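PDB 2X5N: 26S proteasome regulatory subunit rpn10 from Schizosaccharomyces pombe, which protects polyubiquitin chains from disassembly by deubiquitinating enzymes and so promotes degradation of proteins by the 26S proteasome. Local coordinates for residues Q107-F112 / V136-I141; A4-I9 / Q94-H99; D10-M15 / V113-V118; I53-P58 / P79-A84. One frame throughout, in Å; residues are numbered along the deposited sequence.

Overall arrangement
The four contacts trace one von Willebrand factor A domain from the middle of its sheet to its loops. Contact 1 pairs two neighbouring parallel strands, and contact 2 lays helix 86-98 against the next strand, 3-9; their centres are about 9 Å apart, joined by probable backbone hydrogen bonds between Val110 and both Met6 and Leu8. Strands 3-9 and 106-113 then run straight into the two loops of contact 3, whose centre lies about 16 Å from that of contact 1. Contact 4 adjoins it, about 8 Å between centres, through Asn11 with Pro79 and Glu13 with Gly82. Contact 3 probably corresponds, judging by its sequence, to the place where metal-binding vWA relatives hold their ion.

Contact 1 (Q107-F112 / V136-I141)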
loop_
_atom_site.group_PDB
_atom_site.type_symbol
_atom_site.label_atom_id
_atom_site.label_comp_id
_atom_site.label_asym_id
_atom_site.label_seq_id
_atom_site.Cartn_x
_atom_site.Cartn_y
_atom_site.Cartn_z
ATOM N N GLN A 107 -4.762 -7.965 -10.259
ATOM C CA GLN A 107 -5.151 -7.066 -9.183
ATOM C C GLN A 107 -4.152 -7.111 -8.040
ATOM O O GLN A 107 -3.785 -8.186 -7.563
ATOM C CB GLN A 107 -6.534 -7.435 -8.673
ATOM C CG GLN A 107 -7.628 -7.410 -9.762
ATOM C CD GLN A 107 -8.976 -7.762 -9.178
ATOM O OE1 GLN A 107 -9.557 -6.963 -8.475
ATOM N NE2 GLN A 107 -9.458 -8.959 -9.438
ATOM N N ARG A 108 -3.707 -5.919 -7.615
ATOM C CA ARG A 108 -2.737 -5.833 -6.528
ATOM C C ARG A 108 -3.067 -4.657 -5.616
ATOM O O ARG A 108 -3.501 -3.598 -6.070
ATOM C CB ARG A 108 -1.309 -5.675 -7.075
ATOM C CG ARG A 108 -0.214 -5.542 -5.983
ATOM C CD ARG A 108 1.210 -5.493 -6.581
ATOM N NE ARG A 108 1.534 -6.782 -7.172
ATOM C CZ ARG A 108 1.940 -7.847 -6.499
ATOM N NH1 ARG A 108 2.246 -7.772 -5.216
ATOM N NH2 ARG A 108 2.048 -8.997 -7.131
ATOM N N ILE A 109 -2.786 -4.848 -4.334
ATOM C CA ILE A 109 -2.821 -3.799 -3.327
ATOM C C ILE A 109 -1.420 -3.633 -2.760
ATOM O O ILE A 109 -0.770 -4.617 -2.433
ATOM C CB ILE A 109 -3.793 -4.178 -2.175
ATOM C CG1 ILE A 109 -5.211 -4.250 -2.739
ATOM C CG2 ILE A 109 -3.660 -3.182 -1.019
ATOM C CD1 ILE A 109 -6.218 -4.807 -1.762
ATOM N N VAL A 110 -0.953 -2.386 -2.633
ATOM C CA VAL A 110 0.272 -2.079 -1.865
ATOM C C VAL A 110 -0.153 -1.161 -0.728
ATOM O O VAL A 110 -0.629 -0.073 -0.993
ATOM C CB VAL A 110 1.367 -1.414 -2.726
ATOM C CG1 VAL A 110 2.564 -1.064 -1.859
ATOM C CG2 VAL A 110 1.783 -2.367 -3.823
ATOM N N ALA A 111 -0.043 -1.630 0.512
ATOM C CA ALA A 111 -0.538 -0.891 1.654
ATOM C C ALA A 111 0.567 -0.582 2.647
ATOM O O ALA A 111 1.365 -1.461 2.999
ATOM C CB ALA A 111 -1.634 -1.686 2.372
ATOM N N PHE A 112 0.551 0.640 3.151
ATOM C CA PHE A 112 1.412 1.059 4.235
ATOM C C PHE A 112 0.677 0.919 5.564
ATOM O O PHE A 112 -0.482 1.304 5.681
ATOM C CB PHE A 112 1.792 2.521 4.069
ATOM C CG PHE A 112 2.693 2.808 2.909
ATOM C CD1 PHE A 112 4.060 2.976 3.101
ATOM C CD2 PHE A 112 2.178 2.930 1.619
ATOM C CE1 PHE A 112 4.894 3.285 2.042
ATOM C CE2 PHE A 112 3.015 3.236 0.557
ATOM C CZ PHE A 112 4.371 3.427 0.771
ATOM N N VAL A 136 -6.250 -11.502 -5.617
ATOM C CA VAL A 136 -5.708 -10.208 -5.285
ATOM C C VAL A 136 -4.391 -10.326 -4.559
ATOM O O VAL A 136 -4.403 -10.871 -3.462
ATOM C CB VAL A 136 -6.713 -9.272 -4.589
ATOM C CG1 VAL A 136 -6.149 -7.895 -4.419
ATOM C CG2 VAL A 136 -8.037 -9.251 -5.333
ATOM N N ALA A 137 -3.299 -9.880 -5.156
ATOM C CA ALA A 137 -2.005 -9.876 -4.493
ATOM C C ALA A 137 -1.900 -8.678 -3.573
ATOM O O ALA A 137 -2.582 -7.672 -3.771
ATOM C CB ALA A 137 -0.904 -9.816 -5.519
ATOM N N ILE A 138 -1.046 -8.788 -2.565
ATOM C CA ILE A 138 -0.860 -7.686 -1.644
ATOM C C ILE A 138 0.578 -7.638 -1.145
ATOM O O ILE A 138 1.184 -8.671 -0.830
ATOM C CB ILE A 138 -1.866 -7.740 -0.482
ATOM C CG1 ILE A 138 -1.664 -6.544 0.465
ATOM C CG2 ILE A 138 -1.800 -9.086 0.243
ATOM C CD1 ILE A 138 -2.878 -6.163 1.253
ATOM N N ASP A 139 1.095 -6.421 -1.092
ATOM C CA ASP A 139 2.342 -6.093 -0.426
ATOM C C ASP A 139 2.031 -5.140 0.714
ATOM O O ASP A 139 1.228 -4.224 0.573
ATOM C CB ASP A 139 3.315 -5.430 -1.391
ATOM C CG ASP A 139 3.572 -6.270 -2.590
ATOM O OD1 ASP A 139 3.849 -7.474 -2.411
ATOM O OD2 ASP A 139 3.498 -5.723 -3.709
ATOM N N ILE A 140 2.681 -5.363 1.842
ATOM C CA ILE A 140 2.534 -4.472 2.986
ATOM C C ILE A 140 3.889 -3.915 3.361
ATOM O O ILE A 140 4.851 -4.658 3.494
ATOM C CB ILE A 140 1.946 -5.195 4.194
ATOM C CG1 ILE A 140 0.513 -5.651 3.886
ATOM C CG2 ILE A 140 1.975 -4.313 5.417
ATOM C CD1 ILE A 140 -0.105 -6.520 4.967
ATOM N N ILE A 141 3.944 -2.597 3.523
ATOM C CA ILE A 141 5.136 -1.889 4.015
ATOM C C ILE A 141 4.793 -1.522 5.452
ATOM O O ILE A 141 3.927 -0.691 5.690
ATOM C CB ILE A 141 5.425 -0.639 3.189
ATOM C CG1 ILE A 141 5.737 -1.037 1.737
ATOM C CG2 ILE A 141 6.584 0.133 3.814
ATOM C CD1 ILE A 141 5.575 0.087 0.715
#
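Arg108 NH1 is gripped by two acceptors, Asp139 OD2 on the neighbouring strand at 2.8 Å and the carbonyl of Ser164. The first bond, a salt bridge, is bent (134° at the hydrogen) and reaches OD2 from above the carboxylate plane, although the guanidinium and carboxylate planes lie only 16° apart. Arg108 gets there because its extended chain turns at chi3 (-68°), which swings the guanidinium over strand 136-141; there the CB of Ala137 sits 3.4 Å above its plane, a methyl small enough to let the flat group pass. Asp139 OD1 meanwhile bonds to His166, and Arg108 NE pairs with Glu3. Further along the same face, Ile141 CD1 packs over the ring of Phe112 in a CH-pi contact, 3.8 Å from its centroid, with helix 24-42 above. Branched aliphatics suit the other face: Ile109 CG2 meets Ile138 CD1 at 3.8 Å, and Ile109 CD1 meets Val136 CG1 at 4.1 Å, beneath helices 86-98 and 151-159. Between the faces runs a parallel ladder, Asp139 N to Ile109 O being 2.9 Å, which joins the two strands of a beta-alpha-beta unit crossing through helix 121-133. Because buried Asp139 faces both an arginine and a histidine, it is likely to stay ionised, with Arg108 as its salt-bridge partner, which it shares with Glu3.

Contact 2 (A4-I9 / Q94-H99); sequences ATMILI and QLALKH
Leu97 CD2 rests over one face of the peptide that links Ala4 to Thr5, 3.5 Å from Ala4 O, and this peptide is the flat group of the contact, since no aromatic ring or charged plane bridges helix and strand. The same methyl lies 3.8 Å from Ala4 CB, whose small size lets the leucine come down close to the backbone. Met6 supplies the other half. Its CG touches Leu97 CG at 3.6 Å as the two chains pass one another running in contrary senses. Two further bends, at chi2 and chi3 (both -60°), curl the methionine so that CE comes within 4.2 Å of Ala96 CB; an unbranched, flexible chain suits this winding course. With an alanine in place of Leu97, the peptide of Ala4 and the CG of Met6 would probably lose their cover, leaving a gap between helix and sheet. The axes of helix segment 94-98 and strand segment 4-9 pass 9.0 Å apart at 148°, so the helix runs roughly against the strand, as the helices of this alpha/beta fold do. Leu97 also reaches Gln107 on strand 106-113, while Met6 touches Met51 on strand 47-52, which flanks strand 3-9 on its other side. No hydrogen bond spans the two segments; what joins them is dispersion and the burial of apolar surface, which depend on shape more than on direction.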
loop_
_atom_site.group_PDB
_atom_site.type_symbol
_atom_site.label_atom_id
_atom_site.label_comp_id
_atom_site.label_asym_id
_atom_site.label_seq_id
_atom_site.Cartn_x
_atom_site.Cartn_y
_atom_site.Cartn_z
ATOM N N ALA A 4 -3.168 -3.780 -12.251
ATOM C CA ALA A 4 -3.710 -2.573 -11.648
ATOM C C ALA A 4 -3.397 -2.631 -10.173
ATOM O O ALA A 4 -3.656 -3.653 -9.518
ATOM C CB ALA A 4 -5.222 -2.554 -11.817
ATOM N N THR A 5 -2.885 -1.539 -9.627
ATOM C CA THR A 5 -2.440 -1.523 -8.239
ATOM C C THR A 5 -3.110 -0.392 -7.496
ATOM O O THR A 5 -3.020 0.772 -7.904
ATOM C CB THR A 5 -0.911 -1.314 -8.149
ATOM O OG1 THR A 5 -0.227 -2.335 -8.884
ATOM C CG2 THR A 5 -0.403 -1.349 -6.723
ATOM N N MET A 6 -3.774 -0.733 -6.395
ATOM C CA MET A 6 -4.255 0.278 -5.468
ATOM C C MET A 6 -3.213 0.463 -4.380
ATOM O O MET A 6 -2.860 -0.503 -3.694
ATOM C CB MET A 6 -5.592 -0.108 -4.837
ATOM C CG MET A 6 -6.779 -0.118 -5.800
ATOM S SD MET A 6 -7.122 1.459 -6.579
ATOM C CE MET A 6 -7.445 2.483 -5.238
ATOM N N ILE A 7 -2.726 1.693 -4.249
ATOM C CA ILE A 7 -1.754 2.068 -3.237
ATOM C C ILE A 7 -2.502 2.737 -2.082
ATOM O O ILE A 7 -3.205 3.706 -2.279
ATOM C CB ILE A 7 -0.635 2.988 -3.808
ATOM C CG1 ILE A 7 0.085 2.283 -4.978
ATOM C CG2 ILE A 7 0.319 3.315 -2.699
ATOM C CD1 ILE A 7 1.024 3.136 -5.780
ATOM N N LEU A 8 -2.359 2.158 -0.893
ATOM C CA LEU A 8 -3.081 2.567 0.292
ATOM C C LEU A 8 -2.111 3.208 1.267
ATOM O O LEU A 8 -1.182 2.547 1.766
ATOM C CB LEU A 8 -3.722 1.353 0.974
ATOM C CG LEU A 8 -5.094 0.916 0.441
ATOM C CD1 LEU A 8 -5.099 0.735 -1.087
ATOM C CD2 LEU A 8 -5.541 -0.377 1.109
ATOM N N ILE A 9 -2.326 4.488 1.537
ATOM C CA ILE A 9 -1.473 5.235 2.463
ATOM C C ILE A 9 -2.142 5.343 3.819
ATOM O O ILE A 9 -3.364 5.467 3.932
ATOM C CB ILE A 9 -1.076 6.636 1.930
ATOM C CG1 ILE A 9 -2.278 7.554 1.637
ATOM C CG2 ILE A 9 -0.184 6.460 0.700
ATOM C CD1 ILE A 9 -1.854 8.943 1.357
ATOM N N GLN A 94 -10.403 -3.605 -2.868
ATOM C CA GLN A 94 -10.884 -4.667 -3.750
ATOM C C GLN A 94 -12.109 -4.238 -4.555
ATOM O O GLN A 94 -12.230 -4.571 -5.739
ATOM C CB GLN A 94 -11.184 -5.916 -2.948
ATOM C CG GLN A 94 -9.894 -6.584 -2.486
ATOM C CD GLN A 94 -10.174 -7.800 -1.663
ATOM O OE1 GLN A 94 -10.535 -8.863 -2.198
ATOM N NE2 GLN A 94 -10.003 -7.682 -0.349
ATOM N N LEU A 95 -13.027 -3.514 -3.921
ATOM C CA LEU A 95 -14.170 -2.970 -4.641
ATOM C C LEU A 95 -13.694 -2.013 -5.756
ATOM O O LEU A 95 -14.163 -2.086 -6.893
ATOM C CB LEU A 95 -15.125 -2.281 -3.653
ATOM C CG LEU A 95 -16.319 -1.509 -4.241
ATOM C CD1 LEU A 95 -17.204 -2.404 -5.094
ATOM C CD2 LEU A 95 -17.124 -0.888 -3.130
ATOM N N ALA A 96 -12.737 -1.145 -5.447
ATOM C CA ALA A 96 -12.208 -0.216 -6.436
ATOM C C ALA A 96 -11.582 -0.968 -7.615
ATOM O O ALA A 96 -11.790 -0.590 -8.781
ATOM C CB ALA A 96 -11.215 0.708 -5.776
ATOM N N LEU A 97 -10.841 -2.045 -7.319
ATOM C CA LEU A 97 -10.159 -2.790 -8.362
ATOM C C LEU A 97 -11.136 -3.471 -9.320
ATOM O O LEU A 97 -10.796 -3.729 -10.464
ATOM C CB LEU A 97 -9.184 -3.801 -7.766
ATOM C CG LEU A 97 -7.869 -3.173 -7.254
ATOM C CD1 LEU A 97 -7.178 -4.083 -6.260
ATOM C CD2 LEU A 97 -6.909 -2.815 -8.397
ATOM N N LYS A 98 -12.353 -3.736 -8.863
ATOM C CA LYS A 98 -13.392 -4.280 -9.747
ATOM C C LYS A 98 -13.836 -3.293 -10.802
ATOM O O LYS A 98 -14.427 -3.684 -11.810
ATOM C CB LYS A 98 -14.642 -4.666 -8.944
ATOM C CG LYS A 98 -14.420 -5.810 -8.010
ATOM C CD LYS A 98 -15.705 -6.352 -7.398
ATOM C CE LYS A 98 -15.334 -7.349 -6.329
ATOM N NZ LYS A 98 -16.497 -8.124 -5.851
ATOM N N HIS A 99 -13.606 -2.014 -10.562
ATOM C CA HIS A 99 -14.012 -0.992 -11.504
ATOM C C HIS A 99 -12.913 -0.716 -12.522
ATOM O O HIS A 99 -13.066 0.163 -13.359
ATOM C CB HIS A 99 -14.387 0.321 -10.788
ATOM C CG HIS A 99 -15.580 0.207 -9.881
ATOM N ND1 HIS A 99 -15.618 0.785 -8.628
ATOM C CD2 HIS A 99 -16.774 -0.412 -10.043
ATOM C CE1 HIS A 99 -16.782 0.525 -8.058
ATOM N NE2 HIS A 99 -17.502 -0.200 -8.896
#

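Contact 3 (D10-M15 / V113-V118); sequences DNSEWM and VGSPIV
The loop after strand 3-9 carries the place of the metal ion-dependent adhesion site of vWA domains, where metal-binding relatives have Asp-x-Ser-x-Ser; here Asp10 and Ser12 fill the first two positions and Trp14 stands in the last. Asp10 has its CG anti to the backbone N (chi1 -172°), which brings OD2 to the loop after strand 106-113. Gly114 N approaches OD2 from the anti side at 3.0 Å. Ser115 OG meets OD2 from the syn side at 2.7 Å, though this holds only for one of the two conformers deposited. The other oxygen, OD1, takes Ser12 N at 2.9 Å, making an Asx turn, and also Ser12 OG at 2.9 Å. Ser12 OG in turn accepts from Trp14 N in an ST turn, so one short side chain both gives and receives. If an alanine replaced Asp10, these donors would probably lose their common acceptor and the two loops be freer to shift apart. Glycine suits position 114, where a CB would collide with Met15 SD. Farther out, Pro116 CD sits over the six-membered ring of Trp14, 3.3 Å from its centroid and 13° off the normal, a CH-pi contact between two exposed residues. Gly114 N and the Ser12 donors thus engage both oxygens of the carboxylate, a setting likely to favour its charged form, and the bond from Gly114 links the two loops.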
loop_
_atom_site.group_PDB
_atom_site.type_symbol
_atom_site.label_atom_id
_atom_site.label_comp_id
_atom_site.label_asym_id
_atom_site.label_seq_id
_atom_site.Cartn_x
_atom_site.Cartn_y
_atom_site.Cartn_z
ATOM N N ASP A 10 -1.316 5.258 4.848
ATOM C CA ASP A 10 -1.747 5.459 6.215
ATOM C C ASP A 10 -1.634 6.956 6.522
ATOM O O ASP A 10 -0.531 7.516 6.555
ATOM C CB ASP A 10 -0.889 4.587 7.143
ATOM C CG ASP A 10 -1.365 4.564 8.588
ATOM O OD1 ASP A 10 -2.075 5.495 9.024
ATOM O OD2 ASP A 10 -0.997 3.594 9.290
ATOM N N ASN A 11 -2.783 7.602 6.692
ATOM C CA ASN A 11 -2.832 9.008 7.133
ATOM C C ASN A 11 -3.463 9.124 8.514
ATOM O O ASN A 11 -4.157 10.107 8.797
ATOM C CB ASN A 11 -3.569 9.891 6.128
ATOM C CG ASN A 11 -5.019 9.519 5.983
ATOM O OD1 ASN A 11 -5.370 8.348 6.052
ATOM N ND2 ASN A 11 -5.875 10.516 5.737
ATOM N N SER A 12 -3.203 8.135 9.382
ATOM C CA SER A 12 -3.642 8.203 10.775
ATOM C C SER A 12 -2.731 9.091 11.614
ATOM O O SER A 12 -1.637 9.478 11.189
ATOM C CB SER A 12 -3.701 6.811 11.408
ATOM O OG SER A 12 -2.414 6.339 11.742
ATOM N N GLU A 13 -3.177 9.391 12.835
ATOM C CA GLU A 13 -2.405 10.205 13.761
ATOM C C GLU A 13 -1.048 9.560 14.106
ATOM O O GLU A 13 -0.123 10.262 14.480
ATOM C CB GLU A 13 -3.197 10.498 15.034
ATOM C CG GLU A 13 -3.540 9.265 15.850
ATOM C CD GLU A 13 -4.555 9.518 16.931
ATOM O OE1 GLU A 13 -4.640 10.651 17.444
ATOM O OE2 GLU A 13 -5.271 8.562 17.281
ATOM N N TRP A 14 -0.934 8.245 13.933
ATOM C CA TRP A 14 0.322 7.544 14.222
ATOM C C TRP A 14 1.435 7.970 13.261
ATOM O O TRP A 14 2.611 7.782 13.537
ATOM C CB TRP A 14 0.100 6.031 14.137
ATOM C CG TRP A 14 -0.743 5.529 15.255
ATOM C CD1 TRP A 14 -2.094 5.668 15.392
ATOM C CD2 TRP A 14 -0.284 4.851 16.408
ATOM N NE1 TRP A 14 -2.497 5.113 16.568
ATOM C CE2 TRP A 14 -1.406 4.604 17.216
ATOM C CE3 TRP A 14 0.967 4.414 16.835
ATOM C CZ2 TRP A 14 -1.314 3.927 18.433
ATOM C CZ3 TRP A 14 1.058 3.747 18.051
ATOM C CH2 TRP A 14 -0.074 3.515 18.825
ATOM N N MET A 15 1.059 8.538 12.127
ATOM C CA MET A 15 2.005 8.865 11.083
ATOM C C MET A 15 2.651 10.249 11.291
ATOM O O MET A 15 3.509 10.628 10.529
ATOM C CB MET A 15 1.308 8.744 9.714
ATOM C CG MET A 15 0.776 7.337 9.457
ATOM S SD MET A 15 2.089 6.089 9.296
ATOM C CE MET A 15 2.694 6.427 7.647
ATOM N N VAL A 113 1.366 0.371 6.564
ATOM C CA VAL A 113 0.832 0.282 7.905
ATOM C C VAL A 113 1.856 0.869 8.873
ATOM O O VAL A 113 2.958 0.343 9.035
ATOM C CB VAL A 113 0.542 -1.185 8.284
ATOM C CG1 VAL A 113 0.101 -1.274 9.769
ATOM C CG2 VAL A 113 -0.516 -1.777 7.350
ATOM N N GLY A 114 1.479 1.982 9.496
ATOM C CA GLY A 114 2.297 2.647 10.507
ATOM C C GLY A 114 1.531 2.853 11.788
ATOM O O GLY A 114 1.908 3.681 12.620
ATOM N N SER A 115 0.500 2.041 11.972
ATOM C CA SER A 115 -0.432 2.175 13.076
ATOM C C SER A 115 -0.897 0.787 13.499
ATOM O O SER A 115 -0.911 -0.142 12.701
ATOM C CB SER A 115 -1.648 2.966 12.624
ATOM O OG SER A 115 -2.129 2.399 11.428
ATOM N N PRO A 116 -1.346 0.647 14.749
ATOM C CA PRO A 116 -1.954 -0.611 15.155
ATOM C C PRO A 116 -3.070 -1.131 14.284
ATOM O O PRO A 116 -3.920 -0.337 13.927
ATOM C CB PRO A 116 -2.220 -0.464 16.657
ATOM C CG PRO A 116 -1.428 0.719 17.074
ATOM C CD PRO A 116 -1.306 1.616 15.855
ATOM N N ILE A 117 -3.082 -2.395 13.923
ATOM C CA ILE A 117 -4.178 -2.885 13.089
ATOM C C ILE A 117 -5.435 -3.092 13.931
ATOM O O ILE A 117 -5.385 -3.701 14.985
ATOM C CB ILE A 117 -3.765 -4.137 12.345
ATOM C CG1 ILE A 117 -2.735 -3.745 11.285
ATOM C CG2 ILE A 117 -4.972 -4.821 11.692
ATOM C CD1 ILE A 117 -2.138 -4.892 10.531
ATOM N N VAL A 118 -6.574 -2.583 13.473
ATOM C CA VAL A 118 -7.770 -2.648 14.290
ATOM C C VAL A 118 -8.321 -4.085 14.336
ATOM O O VAL A 118 -8.765 -4.527 15.374
ATOM C CB VAL A 118 -8.837 -1.623 13.814
ATOM C CG1 VAL A 118 -9.268 -1.899 12.383
ATOM C CG2 VAL A 118 -10.030 -1.616 14.762
#

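Contact 4 (I53-P58 / P79-A84)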
loop_
_atom_site.group_PDB
_atom_site.type_symbol
_atom_site.label_atom_id
_atom_site.label_comp_id
_atom_site.label_asym_id
_atom_site.label_seq_id
_atom_site.Cartn_x
_atom_site.Cartn_y
_atom_site.Cartn_z
ATOM N N ILE A 53 -6.138 4.977 4.371
ATOM C CA ILE A 53 -6.767 4.082 5.338
ATOM C C ILE A 53 -6.947 4.721 6.701
ATOM O O ILE A 53 -7.503 4.104 7.594
ATOM C CB ILE A 53 -6.071 2.727 5.463
ATOM C CG1 ILE A 53 -4.675 2.879 6.070
ATOM C CG2 ILE A 53 -5.981 2.055 4.114
ATOM C CD1 ILE A 53 -4.055 1.579 6.570
ATOM N N GLY A 54 -6.568 5.984 6.827
ATOM C CA GLY A 54 -6.647 6.674 8.098
ATOM C C GLY A 54 -7.678 7.768 8.124
ATOM O O GLY A 54 -8.691 7.740 7.381
ATOM N N ASP A 55 -7.471 8.708 9.041
ATOM C CA ASP A 55 -8.507 9.709 9.261
ATOM C C ASP A 55 -9.892 9.127 9.479
ATOM O O ASP A 55 -10.869 9.666 8.975
ATOM C CB ASP A 55 -8.385 10.949 8.352
ATOM C CG ASP A 55 -9.226 12.118 8.782
ATOM O OD1 ASP A 55 -9.555 12.240 9.984
ATOM O OD2 ASP A 55 -9.522 12.926 7.865
ATOM N N ASN A 56 -9.945 7.971 10.140
ATOM C CA ASN A 56 -11.232 7.400 10.488
ATOM C C ASN A 56 -12.045 6.641 9.466
ATOM O O ASN A 56 -13.024 5.993 9.788
ATOM C CB ASN A 56 -12.081 8.285 11.410
ATOM C CG ASN A 56 -11.301 8.833 12.560
ATOM O OD1 ASN A 56 -10.767 8.077 13.375
ATOM N ND2 ASN A 56 -11.232 10.164 12.653
ATOM N N SER A 57 -11.640 6.752 8.212
ATOM C CA SER A 57 -12.466 6.255 7.123
ATOM C C SER A 57 -11.654 6.242 5.849
ATOM O O SER A 57 -11.257 7.297 5.351
ATOM C CB SER A 57 -13.708 7.136 6.919
ATOM O OG SER A 57 -14.502 6.542 5.916
ATOM N N PRO A 58 -11.399 5.059 5.308
ATOM C CA PRO A 58 -10.719 4.989 4.017
ATOM C C PRO A 58 -11.319 5.748 2.868
ATOM O O PRO A 58 -12.545 5.666 2.734
ATOM C CB PRO A 58 -10.508 3.501 3.767
ATOM C CG PRO A 58 -10.659 2.860 5.102
ATOM C CD PRO A 58 -11.625 3.724 5.875
ATOM N N PRO A 79 -5.905 15.629 5.358
ATOM C CA PRO A 79 -5.691 15.397 6.780
ATOM C C PRO A 79 -4.843 14.224 7.193
ATOM O O PRO A 79 -5.064 13.166 6.595
ATOM C CB PRO A 79 -7.077 15.502 7.414
ATOM C CG PRO A 79 -7.969 16.023 6.313
ATOM C CD PRO A 79 -7.334 15.607 5.020
ATOM N N VAL A 80 -3.995 14.360 8.201
ATOM C CA VAL A 80 -3.228 13.259 8.750
ATOM C C VAL A 80 -3.552 13.277 10.243
ATOM O O VAL A 80 -3.106 14.162 10.975
ATOM C CB VAL A 80 -1.718 13.426 8.484
ATOM C CG1 VAL A 80 -0.971 12.220 9.034
ATOM C CG2 VAL A 80 -1.446 13.553 6.982
ATOM N N ARG A 81 -4.404 12.345 10.667
ATOM C CA ARG A 81 -5.034 12.378 11.984
ATOM C C ARG A 81 -5.947 11.167 12.128
ATOM O O ARG A 81 -6.157 10.425 11.175
ATOM C CB ARG A 81 -5.875 13.660 12.137
ATOM C CG ARG A 81 -7.057 13.695 11.168
ATOM C CD ARG A 81 -7.900 14.953 11.320
ATOM N NE ARG A 81 -8.358 15.156 12.694
ATOM C CZ ARG A 81 -9.369 14.506 13.258
ATOM N NH1 ARG A 81 -10.048 13.586 12.582
ATOM N NH2 ARG A 81 -9.698 14.782 14.514
ATOM N N GLY A 82 -6.503 10.976 13.317
ATOM C CA GLY A 82 -7.498 9.929 13.486
ATOM C C GLY A 82 -6.987 8.501 13.403
ATOM O O GLY A 82 -5.786 8.248 13.459
ATOM N N ASN A 83 -7.929 7.567 13.334
ATOM C CA ASN A 83 -7.638 6.140 13.373
ATOM C C ASN A 83 -7.442 5.535 12.001
ATOM O O ASN A 83 -8.032 5.989 11.014
ATOM C CB ASN A 83 -8.815 5.375 13.998
ATOM C CG ASN A 83 -9.109 5.804 15.402
ATOM O OD1 ASN A 83 -8.208 6.114 16.150
ATOM N ND2 ASN A 83 -10.379 5.832 15.761
ATOM N N ALA A 84 -6.637 4.478 11.954
ATOM C CA ALA A 84 -6.472 3.687 10.747
ATOM C C ALA A 84 -7.466 2.539 10.748
ATOM O O ALA A 84 -7.703 1.913 11.787
ATOM C CB ALA A 84 -5.065 3.156 10.671
#
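A chi1 of -166° puts the Asp55 carboxylate trans to its own amide nitrogen, while Arg81 has CG set between backbone N and carbonyl carbon (chi1 65°); these torsions bring the chain ends together, and the bend of Arg81 at chi3 carries NH1 to Asp55 OD1 at 3.0 Å. The carboxylate oxygen lies in the guanidinium plane and is met nearly head-on, although the two flat groups stand steeply to one another. Asp55 OD2 leans on Pro79 CB at 3.6 Å. Asp55 and Asn56 form the corner of a type I' turn, whose positive phi values these residue types tolerate well. Asn56 then bonds twice with Asn83: its N gives to Asn83 O (2.9 Å), and its OD1 accepts from Asn83 N (2.9 Å), the latter donor standing 56° above the amide carbonyl plane. Gly82 suits its place, since it has positive phi and a CB there would run into Asn56 ND2. The loop from strand 47-52 to strand 60-63 is thereby tied to the one leading into helix 86-98, on which Pro58 packs at Asp88 and Ile92. Backbone bonds join Ile53 to Ile9, at the end of strand 3-9, and Arg81 to Asn11, in the loop that follows.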